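Local coordinates for cell surface protein (Putative S-layer protein) (Clostridioides difficile R20291, PDB 5NJL), which is a cell surface protein, probably of the S-layer of this gut pathogen, and probably serves as an adhesin in cell attachment, at residues Ile141-Lys146 against Phe185-Ile190; Asn120-Val125 against Ile164-Asn169; Glu93-Tyr98 against Gly194-Lys199; Asn169-Thr174 against Ile190-Val195; Lys28-Ser33 against Ala87-Ala92. All blocks are in the same frame, centred on the assembly; numbering follows the deposited sequence.

Contact 1: residues Ile141-Lys146 against Phe185-Ile190. With SO4 (sulfate ion), chain I.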
# COMPACT_ATOMS: atom_id res chain seq x y z
N ILE A 141 20.54 -21.73 -11.62
CA ILE A 141 20.58 -23.00 -10.93
C ILE A 141 20.93 -24.10 -11.92
O ILE A 141 20.26 -24.26 -12.96
CB ILE A 141 19.26 -23.25 -10.25
CG1 ILE A 141 19.04 -22.16 -9.17
CG2 ILE A 141 19.22 -24.62 -9.59
CD1 ILE A 141 17.62 -22.08 -8.71
N THR A 142 21.98 -24.87 -11.62
CA THR A 142 22.44 -25.92 -12.54
C THR A 142 22.45 -27.24 -11.78
O THR A 142 23.07 -27.36 -10.72
CB THR A 142 23.81 -25.56 -13.12
OG1 THR A 142 23.64 -24.50 -14.06
CG2 THR A 142 24.47 -26.73 -13.80
N LEU A 143 21.77 -28.22 -12.36
CA LEU A 143 21.53 -29.52 -11.76
C LEU A 143 22.14 -30.59 -12.63
O LEU A 143 22.13 -30.47 -13.87
CB LEU A 143 20.03 -29.79 -11.65
CG LEU A 143 19.16 -28.72 -10.99
CD1 LEU A 143 17.69 -29.07 -11.10
CD2 LEU A 143 19.55 -28.53 -9.54
N ARG A 144 22.64 -31.64 -12.00
CA ARG A 144 23.07 -32.84 -12.71
C ARG A 144 22.66 -34.06 -11.91
O ARG A 144 22.83 -34.06 -10.69
CB ARG A 144 24.58 -32.73 -12.83
CG ARG A 144 25.31 -33.77 -13.58
CD ARG A 144 26.77 -33.30 -13.74
NE ARG A 144 27.48 -33.37 -12.46
CZ ARG A 144 28.79 -33.33 -12.31
NH1 ARG A 144 29.61 -33.16 -13.35
NH2 ARG A 144 29.29 -33.45 -11.08
N ASP A 145 22.15 -35.09 -12.58
CA ASP A 145 21.78 -36.33 -11.90
C ASP A 145 23.06 -36.93 -11.24
O ASP A 145 24.15 -36.83 -11.80
CB ASP A 145 21.22 -37.38 -12.87
CG ASP A 145 20.02 -36.90 -13.69
OD1 ASP A 145 18.99 -36.53 -13.08
OD2 ASP A 145 20.09 -36.97 -14.95
N LYS A 146 22.93 -37.45 -10.03
CA LYS A 146 24.06 -38.09 -9.32
C LYS A 146 24.45 -39.44 -9.91
O LYS A 146 25.62 -39.77 -9.93
CB LYS A 146 23.73 -38.27 -7.85
CG LYS A 146 23.57 -36.95 -7.11
CD LYS A 146 23.21 -37.17 -5.65
CE LYS A 146 23.56 -35.93 -4.81
NZ LYS A 146 22.87 -36.02 -3.51
N PHE A 185 13.24 -40.75 -12.81
CA PHE A 185 13.33 -39.27 -12.85
C PHE A 185 14.71 -38.82 -13.33
O PHE A 185 15.71 -39.34 -12.88
CB PHE A 185 13.07 -38.69 -11.47
CG PHE A 185 13.24 -37.19 -11.41
CD1 PHE A 185 12.20 -36.36 -11.81
CD2 PHE A 185 14.42 -36.62 -10.98
CE1 PHE A 185 12.34 -34.98 -11.77
CE2 PHE A 185 14.57 -35.24 -10.93
CZ PHE A 185 13.53 -34.42 -11.32
N ARG A 186 14.76 -37.87 -14.26
CA ARG A 186 16.02 -37.27 -14.72
C ARG A 186 15.83 -35.75 -14.67
O ARG A 186 14.74 -35.24 -15.00
CB ARG A 186 16.36 -37.70 -16.15
CG ARG A 186 16.62 -39.19 -16.36
CD ARG A 186 17.97 -39.63 -15.82
NE ARG A 186 17.96 -39.91 -14.39
CZ ARG A 186 19.04 -40.23 -13.66
NH1 ARG A 186 20.24 -40.33 -14.21
NH2 ARG A 186 18.91 -40.46 -12.35
N VAL A 187 16.87 -35.03 -14.27
CA VAL A 187 16.72 -33.56 -14.11
C VAL A 187 16.42 -32.84 -15.43
O VAL A 187 15.82 -31.75 -15.41
CB VAL A 187 17.91 -32.89 -13.39
CG1 VAL A 187 18.00 -33.40 -11.96
CG2 VAL A 187 19.21 -33.06 -14.14
N ASN A 188 16.84 -33.40 -16.57
CA ASN A 188 16.54 -32.75 -17.85
C ASN A 188 15.06 -32.75 -18.22
O ASN A 188 14.71 -32.10 -19.16
CB ASN A 188 17.39 -33.27 -19.02
CG ASN A 188 17.05 -34.69 -19.44
OD1 ASN A 188 16.43 -35.47 -18.72
ND2 ASN A 188 17.49 -35.03 -20.63
N LYS A 189 14.23 -33.45 -17.48
CA LYS A 189 12.77 -33.35 -17.64
C LYS A 189 12.11 -32.16 -16.87
O LYS A 189 10.92 -31.90 -17.04
CB LYS A 189 12.12 -34.66 -17.24
CG LYS A 189 12.59 -35.86 -18.06
CD LYS A 189 12.41 -35.65 -19.57
CE LYS A 189 12.58 -36.94 -20.35
NZ LYS A 189 12.69 -36.67 -21.81
N ILE A 190 12.90 -31.45 -16.06
CA ILE A 190 12.41 -30.28 -15.31
C ILE A 190 12.23 -29.15 -16.31
O ILE A 190 13.13 -28.86 -17.09
CB ILE A 190 13.37 -29.84 -14.20
CG1 ILE A 190 13.45 -30.92 -13.13
CG2 ILE A 190 12.94 -28.49 -13.59
CD1 ILE A 190 14.57 -30.71 -12.13
S SO4 I . 9.62 -34.48 -23.08
O1 SO4 I . 9.27 -35.49 -22.05
O2 SO4 I . 9.22 -33.13 -22.64
O3 SO4 I . 8.92 -34.82 -24.34
O4 SO4 I . 11.09 -34.48 -23.29
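Asp-145 carries the polar half of this contact. Its OD1 accepts a hydrogen bond from the backbone N of Val-187 at 2.9 Å, with an N-H...O angle of 156°. The bond arrives on the syn side of the carboxylate. The same carboxylate lies flat over the guanidinium of Arg-186, the two planes only 16° apart. Asp-145 CG sits above the centre of that group. OD2 is 3.4 Å from Arg-186 NH1, but well out of the guanidinium plane, so this salt bridge is one of charge and not of an aimed N-H. The N-H groups of Arg-186 are used in other directions. NE bonds Phe-185 O at 2.8 Å, and NH1 reaches the carbonyls of Thr-147 and Thr-149. A bend at chi2 (-75°) and another at chi3 fold the arginine back on its own backbone, and these bonds hold it there. OD2 of Asp-145 also bonds Thr-151 OG1.

The apolar half lies beside it. Leu-143 CB faces Val-187 CB at 4.1 Å. Leu-143 CD1 meets Ile-190 CD1 at 3.7 Å, the two side chains crossing at about a right angle.

Leu-143 and Asp-145 are alternate residues of strand 138-145 and direct their side chains to the same side. The arrangement is that of a loop with a short 3-10 turn, residues 187-189, packed on the middle strand of a three-stranded antiparallel sheet.

Contact 2: residues Asn120-Val125 against Ile164-Asn169. With SO4 (sulfate ion), chain M.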
# COMPACT_ATOMS: atom_id res chain seq x y z
N ASN A 120 16.60 -33.92 0.74
CA ASN A 120 15.20 -33.87 0.30
C ASN A 120 15.03 -33.35 -1.12
O ASN A 120 15.82 -32.52 -1.57
CB ASN A 120 14.38 -33.00 1.25
CG ASN A 120 14.22 -33.63 2.62
OD1 ASN A 120 13.59 -34.68 2.76
ND2 ASN A 120 14.79 -33.00 3.62
N GLY A 121 13.96 -33.79 -1.77
CA GLY A 121 13.59 -33.34 -3.10
C GLY A 121 14.73 -33.49 -4.09
O GLY A 121 15.40 -34.53 -4.13
N ILE A 122 15.01 -32.41 -4.82
CA ILE A 122 16.01 -32.44 -5.89
C ILE A 122 17.41 -32.69 -5.34
O ILE A 122 18.18 -33.43 -5.93
CB ILE A 122 15.94 -31.15 -6.75
CG1 ILE A 122 14.59 -31.12 -7.49
CG2 ILE A 122 17.09 -31.10 -7.76
CD1 ILE A 122 14.30 -29.81 -8.20
N TYR A 123 17.71 -32.15 -4.15
CA TYR A 123 19.02 -32.33 -3.55
C TYR A 123 19.43 -33.80 -3.32
O TYR A 123 20.62 -34.10 -3.35
CB TYR A 123 19.10 -31.63 -2.20
CG TYR A 123 18.96 -30.13 -2.22
CD1 TYR A 123 20.03 -29.32 -2.62
CD2 TYR A 123 17.80 -29.52 -1.76
CE1 TYR A 123 19.91 -27.94 -2.59
CE2 TYR A 123 17.67 -28.13 -1.73
CZ TYR A 123 18.72 -27.35 -2.14
OH TYR A 123 18.60 -25.98 -2.11
N LYS A 124 18.44 -34.66 -3.11
CA LYS A 124 18.68 -36.10 -2.92
C LYS A 124 19.22 -36.79 -4.17
O LYS A 124 20.03 -37.70 -4.05
CB LYS A 124 17.39 -36.79 -2.50
CG LYS A 124 17.57 -38.22 -2.01
CD LYS A 124 16.25 -38.78 -1.49
CE LYS A 124 16.40 -40.23 -1.04
NZ LYS A 124 17.35 -40.40 0.10
N VAL A 125 18.75 -36.38 -5.34
CA VAL A 125 19.02 -37.09 -6.58
C VAL A 125 19.91 -36.31 -7.56
O VAL A 125 20.20 -36.83 -8.64
CB VAL A 125 17.69 -37.47 -7.27
CG1 VAL A 125 16.93 -38.44 -6.36
CG2 VAL A 125 16.85 -36.24 -7.64
N ILE A 164 11.87 -19.97 -5.34
CA ILE A 164 11.87 -21.37 -5.70
C ILE A 164 12.32 -22.21 -4.50
O ILE A 164 12.88 -21.69 -3.53
CB ILE A 164 12.61 -21.66 -7.04
CG1 ILE A 164 13.98 -21.02 -7.16
CG2 ILE A 164 11.82 -21.15 -8.23
CD1 ILE A 164 14.91 -21.41 -6.06
N ASP A 165 12.05 -23.51 -4.55
CA ASP A 165 12.38 -24.43 -3.46
C ASP A 165 12.77 -25.76 -4.09
O ASP A 165 11.92 -26.43 -4.67
CB ASP A 165 11.14 -24.57 -2.57
CG ASP A 165 11.33 -25.49 -1.37
OD1 ASP A 165 12.42 -26.11 -1.14
OD2 ASP A 165 10.33 -25.59 -0.62
N LEU A 166 14.04 -26.12 -3.98
CA LEU A 166 14.56 -27.35 -4.58
C LEU A 166 14.16 -28.61 -3.81
O LEU A 166 14.37 -29.72 -4.31
CB LEU A 166 16.07 -27.27 -4.74
CG LEU A 166 16.59 -26.11 -5.60
CD1 LEU A 166 18.10 -26.11 -5.66
CD2 LEU A 166 15.99 -26.17 -6.99
N THR A 167 13.57 -28.47 -2.61
CA THR A 167 12.96 -29.59 -1.91
C THR A 167 11.55 -29.91 -2.42
O THR A 167 11.05 -31.00 -2.17
CB THR A 167 12.91 -29.40 -0.37
OG1 THR A 167 11.95 -28.40 -0.04
CG2 THR A 167 14.25 -29.02 0.16
N ALA A 168 10.90 -28.97 -3.11
CA ALA A 168 9.59 -29.19 -3.69
C ALA A 168 9.67 -29.90 -5.05
O ALA A 168 10.67 -29.85 -5.77
CB ALA A 168 8.85 -27.86 -3.84
N ASN A 169 8.56 -30.50 -5.42
CA ASN A 169 8.42 -31.18 -6.69
C ASN A 169 8.50 -30.19 -7.84
O ASN A 169 7.73 -29.22 -7.86
CB ASN A 169 7.07 -31.90 -6.76
CG ASN A 169 6.99 -33.12 -5.86
OD1 ASN A 169 7.90 -33.44 -5.13
ND2 ASN A 169 5.88 -33.86 -5.98
S SO4 M . 12.42 -36.80 -1.41
O1 SO4 M . 12.16 -35.92 -0.24
O2 SO4 M . 12.11 -38.20 -1.06
O3 SO4 M . 11.57 -36.38 -2.56
O4 SO4 M . 13.84 -36.72 -1.81
O HOH W 1 16.00 -24.94 -1.79
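Gly-121 and Thr-167 bring the two backbones together, their CA atoms 4.0 Å apart. Gly-121 has positive phi, and its CA comes 3.6 Å from Thr-167 O in a CA-H...O contact. Ile-122 N bonds Leu-166 O at 2.8 Å, nearly in line with the carbonyl. Residues 165-168 form a type I beta turn.

Leu-166 lies against both Ile-122 and Tyr-123. Its CB is 3.5 Å from Tyr-123 CE2. Its methyls also approach Tyr-123 OH and Ile-122 CD1, but the leucine has two conformers and these tip contacts may hold for one alone. Thr-167 CG2 comes to the edge of the tyrosine ring, near its plane. A water joins Tyr-123 OH to Leu-166 N.

Asp-165 OD1 accepts from both Thr-167 N and Thr-167 OG1, at 3.0 and 2.6 Å, from the same face of the carboxylate. This is an Asx turn within the beta turn, docked on the start of the short, weakly bonded helix at about 122-125.

Contact 3: residues Glu93-Tyr98 against Gly194-Lys199. With SO4 (sulfate ion), chain P.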
# COMPACT_ATOMS: atom_id res chain seq x y z
N GLU A 93 -3.16 -14.93 -0.70
CA GLU A 93 -1.86 -15.49 -0.37
C GLU A 93 -1.13 -15.88 -1.67
O GLU A 93 -1.76 -16.14 -2.72
CB GLU A 93 -2.00 -16.65 0.63
CG GLU A 93 -2.85 -17.81 0.16
CD GLU A 93 -4.36 -17.52 0.20
OE1 GLU A 93 -4.84 -17.13 1.28
OE2 GLU A 93 -5.02 -17.67 -0.86
N ALA A 94 0.19 -15.82 -1.61
CA ALA A 94 1.05 -16.11 -2.77
C ALA A 94 2.49 -16.33 -2.32
O ALA A 94 2.90 -15.86 -1.25
CB ALA A 94 1.01 -14.97 -3.76
N THR A 95 3.24 -17.06 -3.16
CA THR A 95 4.68 -17.19 -2.95
C THR A 95 5.33 -15.83 -3.11
O THR A 95 5.03 -15.10 -4.05
CB THR A 95 5.30 -18.14 -3.98
OG1 THR A 95 4.61 -19.38 -3.91
CG2 THR A 95 6.81 -18.35 -3.67
N GLU A 96 6.18 -15.47 -2.17
CA GLU A 96 6.91 -14.23 -2.25
C GLU A 96 7.84 -14.23 -3.46
O GLU A 96 8.30 -15.29 -3.89
CB GLU A 96 7.65 -13.95 -0.93
CG GLU A 96 6.63 -13.55 0.15
CD GLU A 96 7.19 -13.12 1.50
OE1 GLU A 96 8.31 -13.52 1.85
OE2 GLU A 96 6.44 -12.42 2.22
N LYS A 97 8.09 -13.05 -3.99
CA LYS A 97 8.95 -12.86 -5.15
C LYS A 97 10.32 -12.30 -4.79
O LYS A 97 10.48 -11.61 -3.78
CB LYS A 97 8.26 -11.94 -6.14
CG LYS A 97 6.93 -12.47 -6.68
CD LYS A 97 6.29 -11.41 -7.55
CE LYS A 97 5.21 -12.00 -8.45
NZ LYS A 97 4.44 -10.89 -9.08
N TYR A 98 11.31 -12.57 -5.65
CA TYR A 98 12.60 -11.87 -5.58
C TYR A 98 12.36 -10.41 -5.97
O TYR A 98 11.84 -10.14 -7.04
CB TYR A 98 13.63 -12.53 -6.51
CG TYR A 98 13.83 -14.00 -6.18
CD1 TYR A 98 14.56 -14.38 -5.06
CD2 TYR A 98 13.25 -15.00 -6.95
CE1 TYR A 98 14.74 -15.70 -4.74
CE2 TYR A 98 13.43 -16.33 -6.65
CZ TYR A 98 14.16 -16.68 -5.54
OH TYR A 98 14.30 -17.97 -5.19
N GLY A 194 9.81 -26.11 -8.48
CA GLY A 194 8.71 -25.88 -7.54
C GLY A 194 8.96 -24.60 -6.76
O GLY A 194 10.11 -24.14 -6.61
N VAL A 195 7.89 -24.02 -6.26
CA VAL A 195 7.99 -22.76 -5.53
C VAL A 195 7.89 -22.94 -4.01
O VAL A 195 7.44 -23.96 -3.49
CB VAL A 195 6.96 -21.75 -6.05
CG1 VAL A 195 7.26 -21.42 -7.49
CG2 VAL A 195 5.53 -22.25 -5.88
N ALA A 196 8.31 -21.90 -3.29
CA ALA A 196 8.21 -21.88 -1.86
C ALA A 196 6.72 -21.74 -1.47
O ALA A 196 5.86 -21.48 -2.33
CB ALA A 196 9.05 -20.74 -1.28
N GLY A 197 6.44 -21.96 -0.20
CA GLY A 197 5.06 -21.96 0.29
C GLY A 197 4.47 -20.56 0.19
O GLY A 197 5.19 -19.56 0.24
N ALA A 198 3.17 -20.52 -0.05
CA ALA A 198 2.44 -19.24 -0.14
C ALA A 198 2.40 -18.58 1.23
O ALA A 198 2.39 -19.26 2.26
CB ALA A 198 1.04 -19.44 -0.67
N LYS A 199 2.46 -17.26 1.24
CA LYS A 199 2.39 -16.47 2.45
C LYS A 199 1.30 -15.44 2.28
O LYS A 199 1.01 -15.03 1.17
CB LYS A 199 3.72 -15.77 2.70
CG LYS A 199 4.85 -16.71 3.11
CD LYS A 199 6.03 -15.91 3.66
CE LYS A 199 7.25 -16.77 3.97
NZ LYS A 199 6.91 -17.94 4.83
S SO4 P . 8.06 -23.26 2.74
O1 SO4 P . 8.68 -22.03 3.30
O2 SO4 P . 6.60 -23.27 3.00
O3 SO4 P . 8.65 -24.45 3.39
O4 SO4 P . 8.32 -23.30 1.28
O HOH W 2 6.89 -17.42 -0.19
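Thr-95 faces Val-195 and Ala-196. Its OG1 donates to Ala-196 O at 2.9 Å and also touches Val-195 CG2 at 3.6 Å. With OG1 anti to the carbonyl carbon (chi1 -55°), CG2 is left to lie against the backbone of Ala-196.

Glu-96 and Lys-199 meet through the flat end of one and the chain of the other. The carboxylate carbon CD of Glu-96 rests 3.7 Å from Lys-199 CD. The lysine bends at chi4 (-52°), and its NZ stays 5.5 Å from Glu-96 OE1. Ala-198 CB packs over the backbone of Ala-94.

Two backbone bonds pair Ala-94 with Lys-199, an antiparallel hydrogen-bonded pair. Ala-94 N to Lys-199 O is 3.0 Å and Lys-199 N to Ala-94 O is 2.9 Å. A water links Glu-96 N to Gly-197 O.

The two segments are thus held mainly through backbone polar groups, one hydroxyl and one water. The opposite charges of Glu-96 and Lys-199 probably attract at a distance, without a salt bridge.

Contact 4: residues Asn169-Thr174 against Ile190-Val195. With SO4 (sulfate ion), chain I.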
# COMPACT_ATOMS: atom_id res chain seq x y z
N ASN A 169 8.56 -30.50 -5.42
CA ASN A 169 8.42 -31.18 -6.69
C ASN A 169 8.50 -30.19 -7.84
O ASN A 169 7.73 -29.22 -7.86
CB ASN A 169 7.07 -31.90 -6.76
CG ASN A 169 6.99 -33.12 -5.86
OD1 ASN A 169 7.90 -33.44 -5.13
ND2 ASN A 169 5.88 -33.86 -5.98
N PRO A 170 9.43 -30.39 -8.78
CA PRO A 170 9.43 -29.54 -9.94
C PRO A 170 8.33 -29.95 -10.92
O PRO A 170 7.66 -30.95 -10.70
CB PRO A 170 10.83 -29.79 -10.53
CG PRO A 170 11.11 -31.22 -10.19
CD PRO A 170 10.51 -31.39 -8.83
N VAL A 171 8.17 -29.19 -11.98
CA VAL A 171 7.18 -29.42 -13.01
C VAL A 171 7.83 -29.86 -14.31
O VAL A 171 8.82 -29.27 -14.75
CB VAL A 171 6.36 -28.14 -13.24
CG1 VAL A 171 5.31 -28.33 -14.32
CG2 VAL A 171 5.73 -27.72 -11.93
N ASP A 172 7.24 -30.88 -14.93
CA ASP A 172 7.70 -31.38 -16.22
C ASP A 172 6.83 -30.86 -17.38
O ASP A 172 5.96 -29.99 -17.17
CB ASP A 172 7.87 -32.92 -16.17
CG ASP A 172 6.56 -33.72 -16.28
OD1 ASP A 172 5.47 -33.12 -16.40
OD2 ASP A 172 6.66 -35.00 -16.22
N SER A 173 7.03 -31.39 -18.58
CA SER A 173 6.39 -30.83 -19.77
C SER A 173 4.90 -31.16 -19.85
O SER A 173 4.17 -30.52 -20.59
CB SER A 173 7.10 -31.31 -21.03
OG SER A 173 7.05 -32.73 -21.11
N THR A 174 4.43 -32.12 -19.06
CA THR A 174 3.01 -32.42 -18.98
C THR A 174 2.27 -31.47 -18.07
O THR A 174 1.05 -31.55 -18.00
CB THR A 174 2.71 -33.83 -18.41
OG1 THR A 174 3.06 -33.88 -17.01
CG2 THR A 174 3.45 -34.87 -19.18
N ILE A 190 12.90 -31.45 -16.06
CA ILE A 190 12.41 -30.28 -15.31
C ILE A 190 12.23 -29.15 -16.31
O ILE A 190 13.13 -28.86 -17.09
CB ILE A 190 13.37 -29.84 -14.20
CG1 ILE A 190 13.45 -30.92 -13.13
CG2 ILE A 190 12.94 -28.49 -13.59
CD1 ILE A 190 14.57 -30.71 -12.13
N VAL A 191 11.05 -28.56 -16.29
CA VAL A 191 10.73 -27.37 -17.05
C VAL A 191 10.75 -26.16 -16.13
O VAL A 191 11.23 -25.10 -16.51
CB VAL A 191 9.38 -27.50 -17.77
CG1 VAL A 191 8.91 -26.16 -18.34
CG2 VAL A 191 9.49 -28.54 -18.89
N LYS A 192 10.23 -26.31 -14.92
CA LYS A 192 10.36 -25.26 -13.93
C LYS A 192 10.43 -25.84 -12.55
O LYS A 192 9.95 -26.95 -12.30
CB LYS A 192 9.23 -24.22 -14.08
CG LYS A 192 7.83 -24.75 -14.02
CD LYS A 192 6.81 -23.67 -14.45
CE LYS A 192 5.42 -24.28 -14.44
NZ LYS A 192 4.31 -23.34 -14.75
N LEU A 193 11.10 -25.12 -11.68
CA LEU A 193 11.27 -25.55 -10.32
C LEU A 193 10.01 -25.29 -9.51
O LEU A 193 9.22 -24.38 -9.82
CB LEU A 193 12.46 -24.87 -9.67
CG LEU A 193 13.81 -25.09 -10.34
CD1 LEU A 193 14.82 -24.13 -9.73
CD2 LEU A 193 14.25 -26.53 -10.13
N GLY A 194 9.81 -26.11 -8.48
CA GLY A 194 8.71 -25.88 -7.54
C GLY A 194 8.96 -24.60 -6.76
O GLY A 194 10.11 -24.14 -6.61
N VAL A 195 7.89 -24.02 -6.26
CA VAL A 195 7.99 -22.76 -5.53
C VAL A 195 7.89 -22.94 -4.01
O VAL A 195 7.44 -23.96 -3.49
CB VAL A 195 6.96 -21.75 -6.05
CG1 VAL A 195 7.26 -21.42 -7.49
CG2 VAL A 195 5.53 -22.25 -5.88
S SO4 I . 9.62 -34.48 -23.08
O1 SO4 I . 9.27 -35.49 -22.05
O2 SO4 I . 9.22 -33.13 -22.64
O3 SO4 I . 8.92 -34.82 -24.34
O4 SO4 I . 11.09 -34.48 -23.29
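Val-171 has the most surface buried here and also supplies the backbone link. Its N bonds Lys-192 O at 2.9 Å, almost straight, at 178°. Its O receives two donors, Val-191 N at 2.8 Å and Lys-192 N at 3.3 Å. Val-191 and Lys-192 together face the single residue Val-171, which makes a classic beta bulge. The side chains of Val-171 and Lys-192 lie side by side and point the same way, with Val-171 CB 3.8 Å from Lys-192 CG. The lysine runs extended beyond CG, so its CE also passes along Val-171 CG1.

Pro-170 comes next. Its ring sets CG 3.8 Å from Ile-190 CG1, and its CB lies 3.5 Å from Lys-192 O. Ile-122 of helix 122-125 touches both Pro-170 and Ile-190.

Val-191 turns CG2 onto the backbone of Asp-172 and Ser-173. Beyond it, Ser-173 OG bonds sulfate O2 at 2.7 Å. The sulfate, also bonded by Lys-189 NZ, probably comes from the crystallisation liquor. Asp-172 OD1 accepts from Thr-174 N and OG1, closing an Asx turn.

Three backbone bonds thus centre on one valine, while the side chains add apolar cover.

Contact 5: residues Lys28-Ser33 against Ala87-Ala92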
# COMPACT_ATOMS: atom_id res chain seq x y z
N LYS A 28 -14.49 -9.09 -3.51
CA LYS A 28 -14.14 -10.24 -2.70
C LYS A 28 -13.05 -11.08 -3.39
O LYS A 28 -12.96 -11.12 -4.62
CB LYS A 28 -15.38 -11.13 -2.51
CG LYS A 28 -16.61 -10.47 -1.88
CD LYS A 28 -17.85 -11.31 -2.17
CE LYS A 28 -19.01 -10.96 -1.26
NZ LYS A 28 -19.46 -9.55 -1.46
N TYR A 29 -12.30 -11.82 -2.60
CA TYR A 29 -11.40 -12.83 -3.15
C TYR A 29 -12.24 -13.89 -3.89
O TYR A 29 -13.36 -14.21 -3.47
CB TYR A 29 -10.58 -13.46 -2.03
CG TYR A 29 -9.65 -12.50 -1.32
CD1 TYR A 29 -8.41 -12.16 -1.89
CD2 TYR A 29 -9.97 -11.97 -0.06
CE1 TYR A 29 -7.55 -11.28 -1.25
CE2 TYR A 29 -9.11 -11.07 0.59
CZ TYR A 29 -7.91 -10.72 -0.00
OH TYR A 29 -7.03 -9.87 0.62
N THR A 30 -11.73 -14.37 -5.02
CA THR A 30 -12.45 -15.35 -5.85
C THR A 30 -11.75 -16.70 -5.84
O THR A 30 -12.08 -17.55 -6.64
CB THR A 30 -12.62 -14.85 -7.29
OG1 THR A 30 -11.33 -14.57 -7.86
CG2 THR A 30 -13.50 -13.60 -7.34
N GLY A 31 -10.80 -16.89 -4.92
CA GLY A 31 -10.16 -18.19 -4.74
C GLY A 31 -9.24 -18.22 -3.53
O GLY A 31 -9.08 -17.21 -2.82
N GLY A 32 -8.64 -19.39 -3.31
CA GLY A 32 -7.79 -19.63 -2.17
C GLY A 32 -8.49 -19.59 -0.83
O GLY A 32 -9.73 -19.64 -0.77
N SER A 33 -7.71 -19.47 0.24
CA SER A 33 -8.25 -19.62 1.60
C SER A 33 -9.32 -18.58 1.95
O SER A 33 -10.23 -18.87 2.72
CB SER A 33 -7.13 -19.59 2.65
OG SER A 33 -6.57 -18.30 2.80
N ALA A 87 -4.62 -19.60 -12.01
CA ALA A 87 -5.98 -19.97 -12.40
C ALA A 87 -6.95 -18.79 -12.58
O ALA A 87 -8.19 -18.98 -12.69
CB ALA A 87 -6.54 -20.97 -11.41
N ASN A 88 -6.41 -17.57 -12.65
CA ASN A 88 -7.16 -16.34 -12.88
C ASN A 88 -8.16 -16.01 -11.76
O ASN A 88 -9.21 -15.44 -12.02
CB ASN A 88 -7.84 -16.37 -14.29
CG ASN A 88 -8.16 -14.99 -14.85
OD1 ASN A 88 -7.56 -13.99 -14.46
ND2 ASN A 88 -9.11 -14.93 -15.80
N GLU A 89 -7.80 -16.37 -10.53
CA GLU A 89 -8.58 -16.07 -9.32
C GLU A 89 -7.84 -15.02 -8.55
O GLU A 89 -6.61 -15.03 -8.52
CB GLU A 89 -8.69 -17.29 -8.43
CG GLU A 89 -9.48 -18.42 -9.05
CD GLU A 89 -9.39 -19.76 -8.32
OE1 GLU A 89 -8.46 -20.07 -7.51
OE2 GLU A 89 -10.26 -20.57 -8.65
N VAL A 90 -8.59 -14.14 -7.90
CA VAL A 90 -8.02 -13.15 -7.00
C VAL A 90 -7.90 -13.77 -5.61
O VAL A 90 -8.90 -14.10 -4.97
CB VAL A 90 -8.87 -11.86 -7.00
CG1 VAL A 90 -8.28 -10.83 -6.05
CG2 VAL A 90 -8.98 -11.30 -8.42
N VAL A 91 -6.66 -13.88 -5.12
CA VAL A 91 -6.36 -14.58 -3.88
C VAL A 91 -5.57 -13.72 -2.89
O VAL A 91 -4.98 -12.71 -3.26
CB VAL A 91 -5.63 -15.91 -4.15
CG1 VAL A 91 -6.46 -16.77 -5.10
CG2 VAL A 91 -4.24 -15.68 -4.73
N ALA A 92 -5.59 -14.16 -1.64
CA ALA A 92 -5.04 -13.43 -0.50
C ALA A 92 -3.61 -13.81 -0.15
O ALA A 92 -2.93 -13.12 0.63
CB ALA A 92 -5.91 -13.67 0.73
O HOH W 3 -7.40 -16.38 -0.82
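Thr-30 and Val-90 are the nearest pair, CA to CA 5.1 Å, and Thr-30 N bonds Val-90 O at 2.8 Å in the carbonyl plane. Thr-30 closes the pair from its side chain. Its OG1 lies between the backbone N and the carbonyl carbon (chi1 58°) and accepts from Val-90 N at 2.8 Å. Gly-31 N adds a weak bond to Val-90 O.

Tyr-29 lays one ring face against Ala-92. The methyl CB is 3.8 Å from the ring centroid, 23° off the normal, a CH-pi contact. Val-90 O lies at the ring's edge, in plane. Val-91 CG1 packs on the backbone of Gly-31, 3.5 Å from its O. Glu-89 OE1 lies 3.8 Å from Gly-31 CA. A water donates to Gly-31 O and accepts from Ala-92 N.

The tyrosine hydroxyl bonds Gly-81 O. The loop between helix 14-25 and strand 40-45 thus lies against strand 90-91, which pairs with strand 83-84.

Contacts 1, 2 and 4 cluster around one apolar core, their centres about 11 Å apart in each pair. Ile-122 of contact 2 touches Leu-193 of contact 4, and Ile-141 of contact 1 touches the same leucine. Contacts 1 and 4 share Ile-190 and one sulfate. Lys-146 NZ of contact 1 reaches Tyr-123 O of contact 2 at 3.0 Å. Contact 3 continues the chain from contact 4 through Gly-194 and Val-195, and Asp-165 N bonds Gly-194 O at 2.9 Å. Contact 5 lies beyond contact 3 from the cluster and comes earlier in the chain, about 15 Å from contact 3 between centres. Glu-93 OE1 joins Ser-33 OG there at 2.6 Å.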